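Local coordinates for protein salicylaldehyde dehydrogenase NahF (Pseudomonas putida, PDB 4JZ6) that probably catalyses the NAD+-dependent oxidation of salicylaldehyde to salicylate, a step of naphthalene degradation, as a member of the aldehyde dehydrogenase family, at residues A[120-123]-A[124-128]; A[433-436]-A[437-440]; A[142-145]-A[146-149]. One frame throughout, in Å; residues are numbered along the deposited sequence.

In the fold
The three contacts are local ones, spread widely over the aldehyde dehydrogenase fold. Contact 1 comes first along the chain, on helix 111-130 near a bound salicylaldehyde. Contact 3 follows in the turn between strands 139-140 and 148-154 of the antiparallel sheet that strand 485-491 completes, its centre about 40 Å from that of contact 1. Contact 2 is last, on helix 433-442 next to the mixed sheet holding strands 425-429 and 447-450; its centre is about 32 Å from that of contact 1 and about 46 Å from that of contact 3. Contact 1 belongs to the part of the fold by the aldehyde pocket, while contacts 2 and 3 lie at the dimer interface.

Contact 1 (A[120-123]-A[124-128]); sequences ASAN and VFREA. With EDO (1,2-ethanediol), chain G.
Val-124 N, Phe-125 N, Arg-126 N and Glu-127 N donate in turn to Ala-120 O, Ser-121 O, Ala-122 O and Asn-123 O at 2.8 to 3.1 Å, the regular i to i+4 ladder of an alpha-helix. Val-124 lays CG2 beside its own backbone N, which brings this methyl to 3.1 Å from Ala-120 O. At the next residue, the Phe-125 ring presents its edge to Ser-121 O, which lies near the ring plane, 3.3 Å from Phe-125 CD2. Arg-126 runs back along the helix with an extended chain: CG passes Ala-122 O, and NH1 ends 3.8 Å from Ala-122 CB. Its guanidinium is held by salt bridges to Glu-93 and Asp-90 of helix 78-94, which probably offset its charge. One water accepts from both Arg-126 NH1 (2.9 Å) and Asn-123 ND2, tying the two side chains together. The other end of the Asn-123 amide serves as acceptor: OD1 takes a bond from O1 of a 1,2-ethanediol at 3.0 Å, and a second water lies between OD1 and Glu-127 OE2. The diol, probably from the crystallisation liquor, also donates through O2 to Ala-120 O. Helix 170-181 packs on the Phe-125 ring through Ala-173 and Ala-177 and on Ala-120 through Val-170, a residue of the salicylaldehyde pocket; the side chain of Ala-120 lies about 7 Å from the bound aldehyde. The arrangement is a regular alpha-helical stretch, packed against helices 78-94 and 170-181 near the substrate pocket of an aldehyde dehydrogenase.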
loop_
_atom_site.group_PDB
_atom_site.type_symbol
_atom_site.label_atom_id
_atom_site.label_comp_id
_atom_site.label_asym_id
_atom_site.label_seq_id
_atom_site.Cartn_x
_atom_site.Cartn_y
_atom_site.Cartn_z
ATOM N N ALA A 120 4.475 -21.924 -14.971
ATOM C CA ALA A 120 4.458 -20.616 -14.317
ATOM C C ALA A 120 4.502 -20.729 -12.803
ATOM O O ALA A 120 5.196 -19.957 -12.141
ATOM C CB ALA A 120 3.242 -19.819 -14.752
ATOM N N SER A 121 3.755 -21.687 -12.259
ATOM C CA SER A 121 3.756 -21.932 -10.820
ATOM C C SER A 121 5.127 -22.374 -10.324
ATOM O O SER A 121 5.637 -21.851 -9.327
ATOM C CB SER A 121 2.714 -22.984 -10.450
ATOM O OG SER A 121 1.414 -22.538 -10.774
ATOM N N ALA A 122 5.716 -23.343 -11.021
ATOM C CA ALA A 122 7.028 -23.856 -10.658
ATOM C C ALA A 122 8.051 -22.735 -10.744
ATOM O O ALA A 122 8.928 -22.609 -9.884
ATOM C CB ALA A 122 7.422 -25.007 -11.562
ATOM N N ASN A 123 7.931 -21.909 -11.775
ATOM C CA ASN A 123 8.876 -20.820 -11.947
ATOM C C ASN A 123 8.742 -19.746 -10.865
ATOM O O ASN A 123 9.741 -19.194 -10.413
ATOM C CB ASN A 123 8.791 -20.214 -13.345
ATOM C CG ASN A 123 10.013 -19.385 -13.679
ATOM O OD1 ASN A 123 10.004 -18.161 -13.550
ATOM N ND2 ASN A 123 11.088 -20.055 -14.081
ATOM N N VAL A 124 7.512 -19.460 -10.446
ATOM C CA VAL A 124 7.292 -18.534 -9.340
ATOM C C VAL A 124 8.037 -19.021 -8.104
ATOM O O VAL A 124 8.778 -18.259 -7.479
ATOM C CB VAL A 124 5.797 -18.383 -8.987
ATOM C CG1 VAL A 124 5.637 -17.614 -7.691
ATOM C CG2 VAL A 124 5.060 -17.673 -10.095
ATOM N N PHE A 125 7.852 -20.295 -7.765
ATOM C CA PHE A 125 8.535 -20.882 -6.618
ATOM C C PHE A 125 10.050 -20.840 -6.764
ATOM O O PHE A 125 10.756 -20.660 -5.778
ATOM C CB PHE A 125 8.051 -22.316 -6.349
ATOM C CG PHE A 125 6.820 -22.380 -5.494
ATOM C CD1 PHE A 125 6.918 -22.310 -4.114
ATOM C CD2 PHE A 125 5.559 -22.486 -6.069
ATOM C CE1 PHE A 125 5.782 -22.349 -3.320
ATOM C CE2 PHE A 125 4.419 -22.523 -5.279
ATOM C CZ PHE A 125 4.534 -22.454 -3.902
ATOM N N ARG A 126 10.557 -21.000 -7.980
ATOM C CA ARG A 126 12.001 -20.918 -8.173
ATOM C C ARG A 126 12.504 -19.485 -8.059
ATOM O O ARG A 126 13.548 -19.232 -7.458
ATOM C CB ARG A 126 12.419 -21.528 -9.501
ATOM C CG ARG A 126 12.195 -23.010 -9.542
ATOM C CD ARG A 126 13.012 -23.670 -10.610
ATOM N NE ARG A 126 12.869 -25.116 -10.517
ATOM C CZ ARG A 126 11.988 -25.823 -11.213
ATOM N NH1 ARG A 126 11.177 -25.218 -12.072
ATOM N NH2 ARG A 126 11.925 -27.136 -11.054
ATOM N N GLU A 127 11.753 -18.549 -8.630
ATOM C CA GLU A 127 12.097 -17.138 -8.542
ATOM C C GLU A 127 12.070 -16.715 -7.087
ATOM O O GLU A 127 12.988 -16.041 -6.607
ATOM C CB GLU A 127 11.114 -16.290 -9.344
ATOM C CG GLU A 127 11.530 -14.835 -9.482
ATOM C CD GLU A 127 12.751 -14.662 -10.374
ATOM O OE1 GLU A 127 13.460 -13.642 -10.216
ATOM O OE2 GLU A 127 13.000 -15.543 -11.233
ATOM N N ALA A 128 11.015 -17.114 -6.382
ATOM C CA ALA A 128 10.906 -16.809 -4.961
ATOM C C ALA A 128 12.095 -17.417 -4.221
ATOM O O ALA A 128 12.761 -16.743 -3.433
ATOM C CB ALA A 128 9.592 -17.327 -4.399
HETATM C C1 EDO G . 6.873 -16.654 -15.244
HETATM O O1 EDO G . 8.286 -16.585 -15.489
HETATM C C2 EDO G . 6.603 -17.314 -13.895
HETATM O O2 EDO G . 5.200 -17.278 -13.601
HETATM O O HOH W 1 11.925 -16.179 -13.598
HETATM O O HOH W 2 11.912 -22.918 -13.670
#

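Contact 2 (A[433-436]-A[437-440]); sequences INRA and LRVG
Leu-437 sets CG beside its backbone N (chi1 -83°), and this carries CD1 to Ile-433 one helical turn back, where Ile-433 CG2, anti to its own backbone N, is the branch that Leu-437 CD1 reaches at 3.7 Å. The two side chains slant across each other, and Leu-437 CG also lies 3.3 Å from Ile-433 O. On another flank, Arg-438 bends at chi3 (-131°) and folds its guanidinium back over Arg-435, whose CA sits 3.6 Å above the plane, over its centre. Arg-438 NH1 comes to 3.4 Å from Arg-435 CG. The guanidinium planes stand 87° apart, and the like charges are directed to separate acids: Arg-438 NH1 to Glu-410, Arg-435 NH2 to Asp-278. Helix 433-442 is the crossover of a beta-alpha-beta unit between strands 425-429 and 447-450, and Ala-436 and Val-439 turn to Val-428 of the first strand. Leu-437 also packs on Leu-489 of the second subunit, and Ile-433 on Phe-494 of that subunit; an alanine in place of Leu-437 would probably open a gap between Ile-433 CG2 and that neighbouring leucine. Along the backbone, Gly-440 N donates to Ala-436 O at 2.7 Å, while Gly-440 O accepts from Lys-487 NZ of the second subunit.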
loop_
_atom_site.group_PDB
_atom_site.type_symbol
_atom_site.label_atom_id
_atom_site.label_comp_id
_atom_site.label_asym_id
_atom_site.label_seq_id
_atom_site.Cartn_x
_atom_site.Cartn_y
_atom_site.Cartn_z
ATOM N N ILE A 433 8.686 2.468 -33.638
ATOM C CA ILE A 433 8.752 2.174 -32.220
ATOM C C ILE A 433 8.863 3.453 -31.369
ATOM O O ILE A 433 8.334 3.512 -30.250
ATOM C CB ILE A 433 9.868 1.145 -31.907
ATOM C CG1 ILE A 433 9.361 -0.278 -32.174
ATOM C CG2 ILE A 433 10.314 1.240 -30.455
ATOM C CD1 ILE A 433 9.887 -0.909 -33.424
ATOM N N ASN A 434 9.522 4.477 -31.906
ATOM C CA ASN A 434 9.584 5.762 -31.217
ATOM C C ASN A 434 8.184 6.234 -30.896
ATOM O O ASN A 434 7.896 6.615 -29.762
ATOM C CB ASN A 434 10.307 6.819 -32.052
ATOM C CG ASN A 434 11.807 6.760 -31.893
ATOM O OD1 ASN A 434 12.321 6.062 -31.021
ATOM N ND2 ASN A 434 12.522 7.502 -32.731
ATOM N N ARG A 435 7.307 6.183 -31.892
ATOM C CA ARG A 435 5.915 6.532 -31.665
ATOM C C ARG A 435 5.235 5.581 -30.682
ATOM O O ARG A 435 4.651 6.022 -29.690
ATOM C CB ARG A 435 5.126 6.566 -32.964
ATOM C CG ARG A 435 3.648 6.735 -32.709
ATOM C CD ARG A 435 2.942 7.307 -33.907
ATOM N NE ARG A 435 2.472 6.268 -34.814
ATOM C CZ ARG A 435 1.705 6.511 -35.870
ATOM N NH1 ARG A 435 1.332 7.751 -36.142
ATOM N NH2 ARG A 435 1.307 5.519 -36.651
ATOM N N ALA A 436 5.308 4.281 -30.960
ATOM C CA ALA A 436 4.693 3.281 -30.093
ATOM C C ALA A 436 5.097 3.502 -28.633
ATOM O O ALA A 436 4.285 3.340 -27.720
ATOM C CB ALA A 436 5.067 1.879 -30.552
ATOM N N LEU A 437 6.348 3.907 -28.432
ATOM C CA LEU A 437 6.866 4.211 -27.101
ATOM C C LEU A 437 6.183 5.424 -26.469
ATOM O O LEU A 437 5.886 5.409 -25.273
ATOM C CB LEU A 437 8.382 4.418 -27.149
ATOM C CG LEU A 437 9.230 3.142 -27.096
ATOM C CD1 LEU A 437 10.669 3.422 -27.490
ATOM C CD2 LEU A 437 9.174 2.532 -25.711
ATOM N N ARG A 438 5.939 6.465 -27.268
ATOM C CA ARG A 438 5.235 7.660 -26.797
ATOM C C ARG A 438 3.899 7.289 -26.176
ATOM O O ARG A 438 3.611 7.644 -25.031
ATOM C CB ARG A 438 4.978 8.643 -27.941
ATOM C CG ARG A 438 6.198 9.322 -28.499
ATOM C CD ARG A 438 5.767 10.442 -29.421
ATOM N NE ARG A 438 6.463 10.399 -30.701
ATOM C CZ ARG A 438 5.874 10.155 -31.866
ATOM N NH1 ARG A 438 4.570 9.940 -31.922
ATOM N NH2 ARG A 438 6.589 10.134 -32.979
ATOM N N VAL A 439 3.081 6.575 -26.941
ATOM C CA VAL A 439 1.800 6.121 -26.420
ATOM C C VAL A 439 2.023 5.121 -25.282
ATOM O O VAL A 439 1.377 5.204 -24.235
ATOM C CB VAL A 439 0.863 5.571 -27.536
ATOM C CG1 VAL A 439 1.542 5.641 -28.879
ATOM C CG2 VAL A 439 0.391 4.159 -27.227
ATOM N N GLY A 440 2.964 4.205 -25.475
ATOM C CA GLY A 440 3.253 3.209 -24.462
ATOM C C GLY A 440 3.563 3.852 -23.125
ATOM O O GLY A 440 3.107 3.399 -22.076
#

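Contact 3 (A[142-145]-A[146-149]); sequences TDKA and ETLS
Thr-147 OG1 donates to Ala-145 O at 2.8 Å, the one direct hydrogen bond between 142-145 and 146-149. The hydroxyl reaches the carbonyl from above its plane, 54° out of it. This approach is possible because OG1 stands beside the backbone N of Thr-147 (chi1 -56°), the position that turns it back toward the preceding residues. Thr-147 OG1 also lies 3.4 Å from Lys-144 CG, where the aliphatic part of the lysine passes obliquely across the threonine. Beyond that point the lysine chain leads away, and NZ forms a salt bridge with Glu-492. Glu-146 makes the bend itself, with positive phi and psi in the left-handed helical region. The segments form the connection between strands 139-140 and 148-154, two neighbours in an antiparallel sheet whose third strand is 485-491. Leu-148 and Ser-149 already belong to strand 148-154: the backbone of Leu-148 pairs with Ile-491 and that of Ser-149 with Ile-140, while Ser-149 OG is hydrogen-bonded to the indole NE1 of Trp-488 on strand 485-491. The turn meets the second subunit, where Thr-142 OG1 is hydrogen-bonded to Glu-458 and Lys-144 packs on Gln-456, both of that subunit, consistent with the oligomerisation arm of aldehyde dehydrogenases. At the start of the turn, Thr-142 OG1 also accepts from Lys-144 N at 3.1 Å, which makes an ST turn. Thr-142 CG2 faces inward, 3.6 Å from Thr-147 O, while Thr-142 CB lies 4.2 Å from Ser-149 CB. A water donates to Lys-144 O at 2.9 Å and, weakly, to Thr-147 O at 3.4 Å, bridging the two arms of the turn.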
loop_
_atom_site.group_PDB
_atom_site.type_symbol
_atom_site.label_atom_id
_atom_site.label_comp_id
_atom_site.label_asym_id
_atom_site.label_seq_id
_atom_site.Cartn_x
_atom_site.Cartn_y
_atom_site.Cartn_z
ATOM N N THR A 142 24.782 8.877 7.803
ATOM C CA THR A 142 24.150 9.699 8.832
ATOM C C THR A 142 25.120 10.780 9.313
ATOM O O THR A 142 26.336 10.568 9.339
ATOM C CB THR A 142 23.674 8.846 10.039
ATOM O OG1 THR A 142 23.224 9.702 11.099
ATOM C CG2 THR A 142 24.804 7.959 10.562
ATOM N N ASP A 143 24.591 11.943 9.682
ATOM C CA ASP A 143 25.443 13.014 10.186
ATOM C C ASP A 143 25.929 12.682 11.594
ATOM O O ASP A 143 26.992 13.135 12.023
ATOM C CB ASP A 143 24.706 14.356 10.188
ATOM C CG ASP A 143 24.399 14.864 8.791
ATOM O OD1 ASP A 143 25.277 14.788 7.904
ATOM O OD2 ASP A 143 23.267 15.340 8.581
ATOM N N LYS A 144 25.141 11.880 12.303
ATOM C CA LYS A 144 25.434 11.506 13.678
ATOM C C LYS A 144 26.733 10.713 13.762
ATOM O O LYS A 144 26.966 9.797 12.969
ATOM C CB LYS A 144 24.272 10.684 14.228
ATOM C CG LYS A 144 24.123 10.686 15.735
ATOM C CD LYS A 144 22.643 10.649 16.096
ATOM C CE LYS A 144 22.398 9.955 17.421
ATOM N NZ LYS A 144 20.941 9.737 17.638
ATOM N N ALA A 145 27.582 11.066 14.721
ATOM C CA ALA A 145 28.873 10.401 14.855
ATOM C C ALA A 145 28.744 9.059 15.569
ATOM O O ALA A 145 27.839 8.871 16.386
ATOM C CB ALA A 145 29.862 11.295 15.581
ATOM N N GLU A 146 29.658 8.142 15.252
ATOM C CA GLU A 146 29.738 6.833 15.899
ATOM C C GLU A 146 28.402 6.099 15.867
ATOM O O GLU A 146 28.033 5.425 16.830
ATOM C CB GLU A 146 30.228 6.977 17.340
ATOM C CG GLU A 146 31.591 7.619 17.451
ATOM C CD GLU A 146 32.073 7.723 18.880
ATOM O OE1 GLU A 146 31.437 7.111 19.764
ATOM O OE2 GLU A 146 33.089 8.414 19.123
ATOM N N THR A 147 27.685 6.234 14.756
ATOM C CA THR A 147 26.348 5.668 14.642
ATOM C C THR A 147 26.176 4.883 13.352
ATOM O O THR A 147 26.553 5.344 12.278
ATOM C CB THR A 147 25.278 6.775 14.668
ATOM O OG1 THR A 147 25.425 7.563 15.855
ATOM C CG2 THR A 147 23.885 6.181 14.630
ATOM N N LEU A 148 25.598 3.696 13.455
ATOM C CA LEU A 148 25.186 2.972 12.265
ATOM C C LEU A 148 23.716 3.216 12.019
ATOM O O LEU A 148 22.895 3.009 12.910
ATOM C CB LEU A 148 25.428 1.480 12.436
ATOM C CG LEU A 148 26.488 0.881 11.527
ATOM C CD1 LEU A 148 27.575 1.905 11.314
ATOM C CD2 LEU A 148 27.040 -0.392 12.150
ATOM N N SER A 149 23.385 3.678 10.820
ATOM C CA SER A 149 21.990 3.763 10.415
ATOM C C SER A 149 21.750 2.776 9.284
ATOM O O SER A 149 22.536 2.705 8.339
ATOM C CB SER A 149 21.612 5.178 9.985
ATOM O OG SER A 149 20.245 5.236 9.619
HETATM O O HOH W 3 28.764 7.915 11.655
#